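Local coordinates for protein interpain A (Prevotella intermedia, PDB 3BB7) that probably hydrolyses peptide bonds as a cysteine protease of the C10 family, represented here by a precursor fragment with its probably inhibitory pro-region still joined to the protease part, at residues K70-I75 with I296-P301; I58-T63 with S306-Q311. The protein carries 1 engineered substitution. All coordinates share one frame; numbering follows the deposited sequence.

Contact 1: residues K70-I75 with I296-P301; sequences KPLNVI and IDLLNP. Unlike the reference sequence in segment 70-75: N73 (reference Ser).
D297 reaches across to the backbone of I75 and holds it by one direct bond and one water bridge, a small example of how one carboxylate can hold an extended chain against a tight turn. Its CG is tucked between the backbone N and the carbonyl carbon (chi1 51°), which sets the carboxylate against the 70-75 chain. OD2 accepts the amide of I75 at 2.8 Å from I75 N. The bond is almost straight, with an N-H...O angle of 177°, yet it comes in on the anti side of the oxygen and 25° out of the carboxylate plane. OD1 receives a water that also donates to N73 O, lying 2.8 Å from that carbonyl oxygen, and it takes a weak bond from L298 N. Farther off, K295 offers OD2 a long, weak ion pair.

N73, where the reference has serine, turns the end of its side chain toward D297. OD1 stands 3.2 Å from D297 O, a meeting of two acceptors; the D297 carbonyl is in fact served by R229, while N73 ND2 makes a weak bond to D234. On the apolar side, L72 and L298 meet at an angle, with L72 CD1 4.0 Å from L298 CD2. I62 and A65 of helix 49-68 also touch L72. At the other end, I75 CB lies 4.0 Å from D297 CB, and I75 also rests on helix 234-246. The whole rests on the type I beta turn I296-L299, closed by L299 N to I296 O, whose second residue clasps a passing extended loop segment through its side chain and a bridging water.

Contact 2: residues I58-T63 with S306-Q311; sequences IDEVIT and SFTAEQ
E60 makes a bidentate contact with the consecutive amides of F307 and T308, in which a helix side chain grips the backbone of a turn. OE1 accepts F307 N at 2.8 Å, with an N-H...O angle of 157°. OE2 accepts T308 N at 3.0 Å. Both oxygens use their syn lone pairs, so the two N-H groups enter the mouth of the carboxylate and fix its rotation. The side chain gets there by stretching out: CG is anti to the backbone N (chi1 -176°) and the chain stays extended beyond it, carrying the acid straight off helix 49-68.

Around this grip the neighbours close in. S306 CB comes within 3.4 Å of E60 OE1, while the ring of F307 approaches the same oxygen obliquely, its CD2 3.3 Å away and its plane 41° from that of the carboxylate. T308 OG1 is also near OE2, but its hydroxyl bonds to N300 O; that of S306 is engaged by N303 O. Beside the acid, V61 CG1 presses on T308 CG2 at 3.3 Å, tighter than usual for two methyl carbons. Within the segment Q311 NE2 donates to T308 O at 2.7 Å; W53 of helix 49-68 donates to F307 O.

At the start of the type I turn F307-E310 the acid is met by main-chain N-H groups, which would probably favour its charged form. The turn also carries E310, hydrogen-bonded to H267, the predicted proton acceptor, so helix 49-68, in the inhibitor-like pro-region, is tied to a loop reaching the predicted active site, consistent with a precursor held inactive.

The two contacts lie about 10 Å apart, centre to centre, on the same side of the molecule, and they are nested along the chain: 58-63 and 70-75 come first, then 296-301 and 306-311. Contact 2 therefore encloses contact 1. Their first segments are helix 49-68 and the loop that leaves it, their second ones two parts of the loop between strands 292-294 and 312-315. That loop is tied to itself by a bond from Q311 NE2 to L299 O, and L298 O packs on V61 CG1, which joins the contacts directly. One long loop is thus held by successive parts of the N-terminal region, and only contact 2 approaches the predicted active site.

Contact 1: residues K70-I75 with I296-P301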
# COMPACT_ATOMS: atom_id res chain seq x y z
N LYS A 70 16.71 23.03 6.91
CA LYS A 70 15.80 23.33 5.82
C LYS A 70 14.42 22.84 6.22
O LYS A 70 14.25 21.65 6.49
CB LYS A 70 16.26 22.60 4.55
CG LYS A 70 15.20 22.41 3.44
CD LYS A 70 15.18 23.55 2.40
CE LYS A 70 14.05 24.55 2.62
NZ LYS A 70 12.69 23.97 2.42
N PRO A 71 13.44 23.75 6.22
CA PRO A 71 12.09 23.33 6.61
C PRO A 71 11.53 22.29 5.66
O PRO A 71 11.77 22.34 4.44
CB PRO A 71 11.27 24.62 6.50
CG PRO A 71 12.25 25.74 6.47
CD PRO A 71 13.50 25.18 5.88
N LEU A 72 10.77 21.34 6.21
CA LEU A 72 10.11 20.34 5.39
C LEU A 72 8.99 21.01 4.60
O LEU A 72 8.32 21.92 5.10
CB LEU A 72 9.58 19.16 6.22
CG LEU A 72 10.64 18.26 6.85
CD1 LEU A 72 10.02 17.38 7.94
CD2 LEU A 72 11.33 17.37 5.77
N ASN A 73 8.79 20.56 3.38
CA ASN A 73 7.74 21.18 2.58
C ASN A 73 6.35 20.68 2.94
O ASN A 73 6.18 19.57 3.47
CB ASN A 73 8.03 21.03 1.09
CG ASN A 73 7.96 19.62 0.61
OD1 ASN A 73 7.06 18.85 0.98
ND2 ASN A 73 8.89 19.25 -0.25
N VAL A 74 5.37 21.54 2.67
CA VAL A 74 3.96 21.24 2.89
C VAL A 74 3.26 21.61 1.58
O VAL A 74 3.29 22.77 1.15
CB VAL A 74 3.38 22.08 4.04
CG1 VAL A 74 1.91 21.81 4.18
CG2 VAL A 74 4.10 21.74 5.33
N ILE A 75 2.71 20.60 0.93
CA ILE A 75 2.10 20.80 -0.39
C ILE A 75 0.64 20.43 -0.25
O ILE A 75 0.30 19.30 0.17
CB ILE A 75 2.79 19.91 -1.44
CG1 ILE A 75 4.26 20.28 -1.58
CG2 ILE A 75 2.09 20.02 -2.79
CD1 ILE A 75 5.05 19.27 -2.41
N ILE A 296 2.87 12.36 2.95
CA ILE A 296 3.92 11.88 2.05
C ILE A 296 4.63 13.03 1.32
O ILE A 296 5.73 12.84 0.77
CB ILE A 296 3.48 10.81 1.02
CG1 ILE A 296 2.48 11.41 0.03
CG2 ILE A 296 2.95 9.54 1.76
CD1 ILE A 296 2.27 10.56 -1.24
N ASP A 297 4.04 14.22 1.29
CA ASP A 297 4.69 15.32 0.57
C ASP A 297 6.12 15.57 1.05
O ASP A 297 7.03 15.77 0.24
CB ASP A 297 3.86 16.61 0.62
CG ASP A 297 3.43 17.02 2.03
OD1 ASP A 297 3.74 16.35 3.04
OD2 ASP A 297 2.75 18.08 2.14
N LEU A 298 6.32 15.49 2.35
CA LEU A 298 7.63 15.76 2.95
C LEU A 298 8.62 14.60 2.81
O LEU A 298 9.77 14.72 3.27
CB LEU A 298 7.46 16.15 4.41
CG LEU A 298 6.44 15.43 5.29
CD1 LEU A 298 6.59 13.93 5.30
CD2 LEU A 298 6.51 15.98 6.73
N LEU A 299 8.22 13.50 2.18
CA LEU A 299 9.16 12.35 2.02
C LEU A 299 10.02 12.49 0.75
O LEU A 299 9.96 11.64 -0.15
CB LEU A 299 8.43 10.99 2.06
CG LEU A 299 7.62 10.74 3.34
CD1 LEU A 299 6.93 9.42 3.25
CD2 LEU A 299 8.50 10.80 4.57
N ASN A 300 10.81 13.57 0.65
CA ASN A 300 11.67 13.75 -0.53
C ASN A 300 12.70 12.61 -0.56
O ASN A 300 13.28 12.29 0.47
CB ASN A 300 12.40 15.10 -0.45
CG ASN A 300 13.28 15.38 -1.66
OD1 ASN A 300 12.80 15.80 -2.72
ND2 ASN A 300 14.56 15.12 -1.52
N PRO A 301 12.89 11.97 -1.71
CA PRO A 301 13.88 10.90 -1.85
C PRO A 301 15.27 11.37 -1.45
O PRO A 301 15.66 12.49 -1.80
CB PRO A 301 13.82 10.57 -3.36
CG PRO A 301 12.45 10.89 -3.72
CD PRO A 301 12.08 12.12 -2.93
O HOH W 1 4.33 18.27 5.05

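Contact 2: residues I58-T63 with S306-Q311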
# COMPACT_ATOMS: atom_id res chain seq x y z
N ILE A 58 9.76 8.94 7.97
CA ILE A 58 9.49 10.19 8.70
C ILE A 58 10.67 10.57 9.58
O ILE A 58 11.16 11.72 9.53
CB ILE A 58 8.19 10.01 9.53
CG1 ILE A 58 6.95 10.02 8.62
CG2 ILE A 58 8.07 11.05 10.65
CD1 ILE A 58 6.55 11.38 8.02
N ASP A 59 11.15 9.63 10.37
CA ASP A 59 12.31 9.87 11.23
C ASP A 59 13.51 10.36 10.40
O ASP A 59 14.15 11.34 10.78
CB ASP A 59 12.66 8.61 12.03
CG ASP A 59 13.90 8.79 12.87
OD1 ASP A 59 14.98 8.39 12.38
OD2 ASP A 59 13.79 9.35 13.99
N GLU A 60 13.77 9.72 9.24
CA GLU A 60 14.87 10.09 8.36
C GLU A 60 14.71 11.51 7.84
O GLU A 60 15.65 12.31 7.87
CB GLU A 60 14.90 9.10 7.20
CG GLU A 60 16.04 9.27 6.22
CD GLU A 60 15.94 8.25 5.11
OE1 GLU A 60 16.68 7.23 5.15
OE2 GLU A 60 15.11 8.47 4.21
N VAL A 61 13.51 11.87 7.38
CA VAL A 61 13.38 13.22 6.80
C VAL A 61 13.42 14.33 7.83
O VAL A 61 13.98 15.41 7.56
CB VAL A 61 12.14 13.41 5.86
CG1 VAL A 61 12.22 12.41 4.70
CG2 VAL A 61 10.81 13.31 6.57
N ILE A 62 12.86 14.07 9.00
CA ILE A 62 12.92 15.05 10.04
C ILE A 62 14.38 15.27 10.49
O ILE A 62 14.84 16.43 10.63
CB ILE A 62 11.98 14.71 11.24
CG1 ILE A 62 10.52 14.77 10.79
CG2 ILE A 62 12.21 15.69 12.41
CD1 ILE A 62 9.49 14.34 11.83
N THR A 63 15.12 14.19 10.72
CA THR A 63 16.51 14.36 11.13
C THR A 63 17.33 15.04 10.02
O THR A 63 18.16 15.91 10.31
CB THR A 63 17.14 13.05 11.61
OG1 THR A 63 17.18 12.11 10.55
CG2 THR A 63 16.31 12.46 12.76
N SER A 306 18.54 5.52 1.08
CA SER A 306 17.67 6.07 2.12
C SER A 306 16.33 5.33 2.15
O SER A 306 15.95 4.69 1.18
CB SER A 306 17.37 7.54 1.83
OG SER A 306 16.71 7.70 0.59
N PHE A 307 15.61 5.42 3.25
CA PHE A 307 14.24 4.91 3.28
C PHE A 307 13.34 5.64 2.29
O PHE A 307 12.44 5.04 1.72
CB PHE A 307 13.65 5.06 4.68
CG PHE A 307 14.29 4.16 5.70
CD1 PHE A 307 13.97 2.81 5.74
CD2 PHE A 307 15.21 4.67 6.61
CE1 PHE A 307 14.57 1.97 6.67
CE2 PHE A 307 15.80 3.84 7.55
CZ PHE A 307 15.48 2.49 7.58
N THR A 308 13.55 6.94 2.10
CA THR A 308 12.64 7.74 1.24
C THR A 308 12.82 7.49 -0.25
O THR A 308 11.97 7.83 -1.07
CB THR A 308 12.75 9.26 1.47
OG1 THR A 308 14.12 9.67 1.29
CG2 THR A 308 12.29 9.62 2.85
N ALA A 309 13.96 6.90 -0.61
CA ALA A 309 14.19 6.56 -1.99
C ALA A 309 13.24 5.43 -2.42
O ALA A 309 12.97 5.25 -3.60
CB ALA A 309 15.64 6.15 -2.17
N GLU A 310 12.73 4.69 -1.44
CA GLU A 310 11.87 3.52 -1.71
C GLU A 310 10.41 3.92 -1.91
O GLU A 310 9.51 3.51 -1.15
CB GLU A 310 12.04 2.51 -0.56
CG GLU A 310 13.52 2.15 -0.31
CD GLU A 310 13.76 1.42 0.99
OE1 GLU A 310 12.81 1.28 1.80
OE2 GLU A 310 14.92 0.98 1.21
N GLN A 311 10.18 4.70 -2.97
CA GLN A 311 8.83 5.19 -3.28
C GLN A 311 8.57 5.11 -4.76
O GLN A 311 9.12 5.90 -5.54
CB GLN A 311 8.63 6.63 -2.82
CG GLN A 311 8.64 6.82 -1.31
CD GLN A 311 8.44 8.27 -0.95
OE1 GLN A 311 7.31 8.79 -1.00
NE2 GLN A 311 9.52 8.93 -0.56